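PDB 5FA9: peptide methionine sulfoxide reductase MsrA from Treponema denticola ATCC 35405, which probably repairs oxidised proteins as a fused MsrA-MsrB enzyme, reducing both the S and R forms of methionine sulfoxide back to methionine. Local coordinates for residues S64-L69 and I104-S109; A243-E248 and E258-T263; G265-H270 and S285-A290. The protein carries 2 engineered substitutions. All coordinates share one frame; numbering follows the deposited sequence.

Contact 1: residues S64-L69 and I104-S109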
# COMPACT_ATOMS: atom_id res chain seq x y z
N SER B 64 5.61 -10.71 -6.34
CA SER B 64 4.57 -10.45 -7.33
C SER B 64 3.25 -11.11 -6.93
O SER B 64 3.23 -12.04 -6.12
CB SER B 64 5.00 -10.94 -8.71
OG SER B 64 5.21 -12.34 -8.72
N LEU B 65 2.16 -10.62 -7.50
CA LEU B 65 0.85 -11.23 -7.33
C LEU B 65 0.88 -12.69 -7.77
O LEU B 65 0.20 -13.54 -7.20
CB LEU B 65 -0.22 -10.46 -8.10
CG LEU B 65 -1.65 -10.99 -8.02
CD1 LEU B 65 -2.13 -11.04 -6.58
CD2 LEU B 65 -2.59 -10.15 -8.88
N GLN B 66 1.68 -12.97 -8.80
CA GLN B 66 1.82 -14.32 -9.33
C GLN B 66 2.37 -15.28 -8.27
O GLN B 66 1.85 -16.39 -8.12
CB GLN B 66 2.74 -14.32 -10.56
CG GLN B 66 2.08 -13.83 -11.84
CD GLN B 66 1.56 -12.40 -11.74
OE1 GLN B 66 2.26 -11.51 -11.25
NE2 GLN B 66 0.33 -12.18 -12.19
N GLU B 67 3.40 -14.85 -7.55
CA GLU B 67 3.98 -15.69 -6.51
C GLU B 67 3.02 -15.86 -5.34
O GLU B 67 2.90 -16.95 -4.78
CB GLU B 67 5.31 -15.10 -6.01
CG GLU B 67 5.94 -15.89 -4.88
CD GLU B 67 7.31 -15.39 -4.49
OE1 GLU B 67 7.85 -15.86 -3.46
OE2 GLU B 67 7.86 -14.53 -5.20
N LEU B 68 2.33 -14.78 -4.97
CA LEU B 68 1.36 -14.83 -3.88
C LEU B 68 0.23 -15.81 -4.17
O LEU B 68 -0.20 -16.55 -3.28
CB LEU B 68 0.79 -13.44 -3.62
CG LEU B 68 1.71 -12.44 -2.91
CD1 LEU B 68 0.96 -11.14 -2.64
CD2 LEU B 68 2.25 -13.02 -1.62
N LEU B 69 -0.24 -15.82 -5.41
CA LEU B 69 -1.30 -16.74 -5.80
C LEU B 69 -0.74 -18.16 -5.90
O LEU B 69 -1.46 -19.13 -5.70
CB LEU B 69 -1.92 -16.31 -7.13
CG LEU B 69 -2.73 -15.02 -7.07
CD1 LEU B 69 -3.35 -14.70 -8.43
CD2 LEU B 69 -3.81 -15.10 -6.00
N ILE B 104 -7.80 -8.05 -11.90
CA ILE B 104 -8.81 -9.00 -12.36
C ILE B 104 -8.30 -9.97 -13.42
O ILE B 104 -8.47 -11.18 -13.29
CB ILE B 104 -10.05 -8.26 -12.92
CG1 ILE B 104 -10.68 -7.38 -11.84
CG2 ILE B 104 -11.07 -9.26 -13.44
CD1 ILE B 104 -11.89 -6.60 -12.32
N LYS B 105 -7.66 -9.44 -14.46
CA LYS B 105 -7.19 -10.28 -15.55
C LYS B 105 -6.01 -11.14 -15.11
O LYS B 105 -5.82 -12.25 -15.63
CB LYS B 105 -6.81 -9.42 -16.75
CG LYS B 105 -7.46 -9.88 -18.05
CD LYS B 105 -8.12 -8.73 -18.78
CE LYS B 105 -9.12 -9.24 -19.82
NZ LYS B 105 -10.21 -8.26 -20.07
N GLU B 106 -5.22 -10.65 -14.17
CA GLU B 106 -4.11 -11.42 -13.62
C GLU B 106 -4.62 -12.59 -12.79
O GLU B 106 -4.13 -13.71 -12.90
CB GLU B 106 -3.19 -10.54 -12.78
CG GLU B 106 -2.37 -9.53 -13.58
CD GLU B 106 -1.47 -8.69 -12.70
OE1 GLU B 106 -0.60 -9.27 -12.01
OE2 GLU B 106 -1.62 -7.45 -12.70
N ILE B 107 -5.62 -12.32 -11.95
CA ILE B 107 -6.21 -13.34 -11.10
C ILE B 107 -6.90 -14.42 -11.94
O ILE B 107 -6.71 -15.61 -11.71
CB ILE B 107 -7.23 -12.74 -10.11
CG1 ILE B 107 -6.53 -11.77 -9.16
CG2 ILE B 107 -7.92 -13.84 -9.32
CD1 ILE B 107 -7.48 -11.00 -8.27
N ASN B 108 -7.71 -13.99 -12.91
CA ASN B 108 -8.43 -14.92 -13.77
C ASN B 108 -7.49 -15.80 -14.59
O ASN B 108 -7.72 -17.00 -14.73
CB ASN B 108 -9.36 -14.16 -14.72
CG ASN B 108 -10.54 -13.54 -13.99
OD1 ASN B 108 -11.01 -14.07 -12.99
ND2 ASN B 108 -11.03 -12.42 -14.51
N SER B 109 -6.42 -15.20 -15.11
CA SER B 109 -5.44 -15.94 -15.90
C SER B 109 -4.73 -17.01 -15.08
O SER B 109 -4.44 -18.09 -15.57
CB SER B 109 -4.41 -14.98 -16.50
OG SER B 109 -5.01 -14.06 -17.39
O HOH W 1 -1.37 -14.00 -13.34
O HOH W 2 2.12 -8.49 -11.32
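Q66 points its side-chain amide at the carboxylate of E106, in the amide's own plane. The two side chains cross at about a right angle, yet their flat ends are nearly coplanar. NE2 of Q66 donates to OE1 of E106 over 3.1 Å in an almost straight bond (172° at the hydrogen), meeting the lone pair that points away from the other carboxylate oxygen. Glutamine reaches it through a bend at chi2 (60°), whereas E106 runs extended beyond CG. Two waters widen the link: one accepts from Q66 NE2 at 2.7 Å and donates to the backbone O of E106, while the other donates to both Q66 OE1 and E106 OE1. Leucine and isoleucine suit the neighbouring apolar layer, where L65 CD2, which also borders E106 OE1, lies 4.3 Å from I107 CG1 and L69 CD1 lies 4.1 Å from I107 CA. With the axes of helices 65-69 and 104-109 still 10.6 Å apart and crossing at -39°, side chains and waters do the joining. L69 and I107 also rest on I96 of strand 95-98, so both helices pack on the MsrA sheet; P309, Y310 and P313 touch Q66. Both amide hydrogens of the buried Q66 are thus used, one on the carboxylate and one on water. Because OE1 of E106 receives a donor from the amide and another from water, the bonds would probably favour the ionised acid.

Contact 2: residues A243-E248 and E258-T263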
# COMPACT_ATOMS: atom_id res chain seq x y z
N ALA B 243 14.70 -16.91 -5.06
CA ALA B 243 15.72 -17.02 -6.10
C ALA B 243 17.07 -16.46 -5.67
O ALA B 243 18.11 -17.03 -5.98
CB ALA B 243 15.25 -16.33 -7.37
N LEU B 244 17.05 -15.33 -4.96
CA LEU B 244 18.28 -14.60 -4.67
C LEU B 244 18.62 -14.51 -3.19
O LEU B 244 17.75 -14.63 -2.32
CB LEU B 244 18.20 -13.19 -5.25
CG LEU B 244 17.80 -13.06 -6.72
CD1 LEU B 244 17.85 -11.61 -7.16
CD2 LEU B 244 18.69 -13.92 -7.59
N GLN B 245 19.90 -14.30 -2.91
CA GLN B 245 20.38 -13.95 -1.58
C GLN B 245 21.25 -12.71 -1.70
O GLN B 245 21.92 -12.50 -2.71
CB GLN B 245 21.16 -15.10 -0.95
CG GLN B 245 20.32 -16.04 -0.11
CD GLN B 245 21.11 -17.22 0.43
OE1 GLN B 245 22.30 -17.36 0.15
NE2 GLN B 245 20.45 -18.07 1.21
N TYR B 246 21.24 -11.87 -0.66
CA TYR B 246 21.95 -10.60 -0.72
C TYR B 246 23.12 -10.57 0.25
O TYR B 246 23.01 -11.03 1.39
CB TYR B 246 20.99 -9.44 -0.44
CG TYR B 246 19.76 -9.44 -1.32
CD1 TYR B 246 18.61 -10.12 -0.95
CD2 TYR B 246 19.75 -8.76 -2.53
CE1 TYR B 246 17.49 -10.13 -1.75
CE2 TYR B 246 18.63 -8.76 -3.34
CZ TYR B 246 17.50 -9.44 -2.95
OH TYR B 246 16.38 -9.45 -3.75
N LEU B 247 24.24 -10.02 -0.20
CA LEU B 247 25.44 -9.94 0.63
C LEU B 247 26.05 -8.55 0.59
O LEU B 247 26.19 -7.94 -0.47
CB LEU B 247 26.47 -10.97 0.18
CG LEU B 247 26.11 -12.45 0.37
CD1 LEU B 247 27.19 -13.34 -0.22
CD2 LEU B 247 25.88 -12.76 1.84
N GLU B 248 26.41 -8.05 1.77
CA GLU B 248 27.21 -6.84 1.90
C GLU B 248 28.50 -6.98 1.12
O GLU B 248 29.22 -7.96 1.27
CB GLU B 248 27.51 -6.56 3.38
CG GLU B 248 26.52 -7.18 4.35
CD GLU B 248 26.83 -8.64 4.67
OE1 GLU B 248 27.81 -9.17 4.10
OE2 GLU B 248 26.11 -9.24 5.48
N GLU B 258 25.85 -7.37 -3.02
CA GLU B 258 26.11 -8.44 -3.98
C GLU B 258 24.90 -9.36 -4.11
O GLU B 258 24.29 -9.75 -3.12
CB GLU B 258 27.34 -9.24 -3.58
CG GLU B 258 27.63 -10.43 -4.48
CD GLU B 258 28.73 -11.32 -3.93
OE1 GLU B 258 28.98 -11.28 -2.71
OE2 GLU B 258 29.35 -12.07 -4.72
N VAL B 259 24.56 -9.70 -5.35
CA VAL B 259 23.45 -10.61 -5.62
C VAL B 259 23.97 -12.01 -5.94
O VAL B 259 24.76 -12.19 -6.87
CB VAL B 259 22.58 -10.11 -6.78
CG1 VAL B 259 21.47 -11.11 -7.08
CG2 VAL B 259 22.00 -8.75 -6.46
N VAL B 260 23.52 -13.00 -5.18
CA VAL B 260 23.93 -14.38 -5.39
C VAL B 260 22.73 -15.31 -5.41
O VAL B 260 21.72 -15.05 -4.75
CB VAL B 260 24.92 -14.86 -4.29
CG1 VAL B 260 26.22 -14.06 -4.36
CG2 VAL B 260 24.29 -14.75 -2.91
N SER B 261 22.83 -16.39 -6.18
CA SER B 261 21.77 -17.39 -6.25
C SER B 261 21.62 -18.06 -4.89
O SER B 261 22.60 -18.49 -4.29
CB SER B 261 22.08 -18.43 -7.32
OG SER B 261 22.15 -17.84 -8.61
N LYS B 262 20.38 -18.15 -4.40
CA LYS B 262 20.14 -18.76 -3.10
C LYS B 262 20.45 -20.25 -3.12
O LYS B 262 21.01 -20.79 -2.16
CB LYS B 262 18.70 -18.53 -2.65
CG LYS B 262 18.41 -19.09 -1.27
CD LYS B 262 17.06 -18.66 -0.74
CE LYS B 262 16.88 -19.12 0.69
NZ LYS B 262 15.92 -18.26 1.43
N THR B 263 20.09 -20.91 -4.21
CA THR B 263 20.33 -22.34 -4.35
C THR B 263 21.77 -22.60 -4.78
O THR B 263 22.52 -23.28 -4.08
CB THR B 263 19.37 -22.98 -5.37
OG1 THR B 263 18.02 -22.86 -4.89
CG2 THR B 263 19.71 -24.45 -5.56
O HOH W 3 18.74 -19.80 -6.55
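Strands 244-249 and 256-261 pair as an antiparallel beta hairpin in the MsrB part, with 244-249 outermost in its sheet. Backbone bonds set the register: Q245 and V260 form one hydrogen-bonded pair, joined by Q245 N to V260 O at 2.7 Å, and L247 with E258 forms the next. Between them Y246 faces V259 as a non-hydrogen-bonded pair. Among apolar contacts, L244 CD1 comes within 3.7 Å of V259 CG1, while Y246 is exposed, its hydroxyl bonded to that of Y284. The other face carries L247, E258, Q245 and V260; beta-branched V260 sets CG2 3.7 Å from Q245 CB. L247 lies alongside E258, with CD1 3.7 Å from E258 OE1, while OE2 of E258 is hydrogen-bonded to H267 ND1. Just beyond the strand, K262 crosses Q245 at about a right angle, with Q245 NE2 3.4 Å from K262 CG. Extended throughout, with chi1 at -178°, the lysine carries NZ to a bound dithiothreitol, probably from the crystallisation liquor. At the end of the ladder K262 N donates to A243 O over 3.0 Å from 38° above the carbonyl plane, and a water also donates to that oxygen while accepting from T263 N.

Contact 3: residues G265-H270 and S285-A290. Engineered in segment 285-290: S285 (natural residue Cys).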
# COMPACT_ATOMS: atom_id res chain seq x y z
N GLY B 265 24.46 -20.37 -5.16
CA GLY B 265 25.50 -19.70 -4.40
C GLY B 265 26.39 -18.93 -5.35
O GLY B 265 27.29 -18.19 -4.93
N ALA B 266 26.14 -19.10 -6.64
CA ALA B 266 26.93 -18.47 -7.69
C ALA B 266 26.74 -16.96 -7.71
O ALA B 266 25.63 -16.46 -7.48
CB ALA B 266 26.58 -19.06 -9.05
N HIS B 267 27.82 -16.24 -7.99
CA HIS B 267 27.77 -14.79 -8.11
C HIS B 267 27.00 -14.38 -9.36
O HIS B 267 27.24 -14.90 -10.45
CB HIS B 267 29.18 -14.20 -8.14
CG HIS B 267 29.22 -12.75 -8.49
ND1 HIS B 267 28.85 -11.75 -7.62
CD2 HIS B 267 29.58 -12.12 -9.64
CE1 HIS B 267 28.99 -10.57 -8.20
NE2 HIS B 267 29.43 -10.77 -9.43
N LEU B 268 26.08 -13.44 -9.20
CA LEU B 268 25.25 -12.98 -10.32
C LEU B 268 25.56 -11.54 -10.68
O LEU B 268 25.65 -11.19 -11.86
CB LEU B 268 23.77 -13.13 -9.98
CG LEU B 268 23.33 -14.54 -9.57
CD1 LEU B 268 21.85 -14.56 -9.23
CD2 LEU B 268 23.64 -15.55 -10.67
N GLY B 269 25.72 -10.69 -9.67
CA GLY B 269 26.01 -9.29 -9.88
C GLY B 269 25.70 -8.45 -8.65
O GLY B 269 25.94 -8.88 -7.52
N HIS B 270 25.17 -7.26 -8.87
CA HIS B 270 24.85 -6.35 -7.78
C HIS B 270 23.46 -5.74 -7.95
O HIS B 270 22.95 -5.63 -9.06
CB HIS B 270 25.89 -5.24 -7.67
CG HIS B 270 27.30 -5.75 -7.58
ND1 HIS B 270 28.02 -6.15 -8.69
CD2 HIS B 270 28.12 -5.92 -6.52
CE1 HIS B 270 29.22 -6.54 -8.31
NE2 HIS B 270 29.31 -6.41 -7.00
N SER B 285 21.59 -5.47 -11.45
CA SER B 285 22.60 -5.55 -12.50
C SER B 285 23.23 -6.94 -12.50
O SER B 285 23.97 -7.29 -11.58
CB SER B 285 23.66 -4.47 -12.33
OG SER B 285 24.44 -4.33 -13.50
N ILE B 286 22.92 -7.73 -13.52
CA ILE B 286 23.32 -9.13 -13.56
C ILE B 286 24.15 -9.44 -14.80
O ILE B 286 23.80 -9.04 -15.91
CB ILE B 286 22.10 -10.07 -13.53
CG1 ILE B 286 21.17 -9.70 -12.36
CG2 ILE B 286 22.53 -11.52 -13.44
CD1 ILE B 286 21.81 -9.85 -11.00
N ASN B 287 25.26 -10.15 -14.61
CA ASN B 287 26.08 -10.60 -15.72
C ASN B 287 25.32 -11.60 -16.59
O ASN B 287 24.76 -12.57 -16.08
CB ASN B 287 27.38 -11.22 -15.22
CG ASN B 287 28.23 -10.25 -14.41
OD1 ASN B 287 28.94 -9.42 -14.98
ND2 ASN B 287 28.16 -10.36 -13.09
N GLY B 288 25.30 -11.35 -17.90
CA GLY B 288 24.66 -12.25 -18.83
C GLY B 288 25.29 -13.63 -18.84
O GLY B 288 24.60 -14.63 -19.08
N ALA B 289 26.59 -13.68 -18.57
CA ALA B 289 27.32 -14.94 -18.54
C ALA B 289 26.82 -15.87 -17.44
O ALA B 289 27.02 -17.09 -17.50
CB ALA B 289 28.81 -14.67 -18.36
N ALA B 290 26.17 -15.30 -16.43
CA ALA B 290 25.64 -16.07 -15.32
C ALA B 290 24.23 -16.59 -15.61
O ALA B 290 23.67 -17.34 -14.82
CB ALA B 290 25.64 -15.24 -14.05
O HOH W 4 29.48 -8.86 -11.02
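N287 reaches from the end of strand 283-286 to the backbone of L268. Its CB lies 3.8 Å from L268 O and CG is about as close. Chi1 (-60°) puts CG beside the backbone N, which brings ND2 to 2.9 Å from L268 O. This donor comes from well above the carbonyl plane, bent to 139° at the hydrogen, while the backbone N of N287 takes the approach nearly along the C=O axis. OD1 turns to the backbone N of E194. A water that accepts from ND2 also meets NE2 of H267, the partner of E258; the amide and imidazole planes stand 48° apart. Asparagine suits the spot, offering N-H on one side and C=O on the other. S285, engineered from cysteine, probably marks the MsrB catalytic position, as in relatives, with H270 and N287 close by. L268 and G269 both face V259, a classic beta bulge. G269 fits here, since its CA closes to 3.3 Å from S285 O and a side chain would point into that strand. H270 and S285 continue the ladder as a hydrogen-bonded pair. On the apolar side of the strand, L268 CB touches I286 CD1 at 4.0 Å and L268 CD2 touches A290 CB at 3.9 Å. In the MsrB sheet strand 256-261 flanks L268; L219 and F220 of strand 218-221 pack on L268 and I286 respectively, and helix 182-190 touches N287 and A290.

How the contacts relate
Contacts 2 and 3 belong to one antiparallel sheet, their centres about 9 Å apart, and they meet where strands 256-261 and 267-272 adjoin. V259 N lies 2.7 Å from G269 O, a probable hydrogen bond, and L268 CD1 packs 3.6 Å from L244 CD2. Contact 1 lies in the MsrA part, with its centre about 25 Å from that of contact 2 and 28 Å from that of contact 3. Its nearest atoms come within about 7 Å of contact 2. E67 of segment 64-69 bonds to T241, which, like K262, lines a dithiothreitol pocket. The predicted active-site residue, the altered S11, belongs to the MsrA site, away from all three; contact 3 probably lies at the MsrB site.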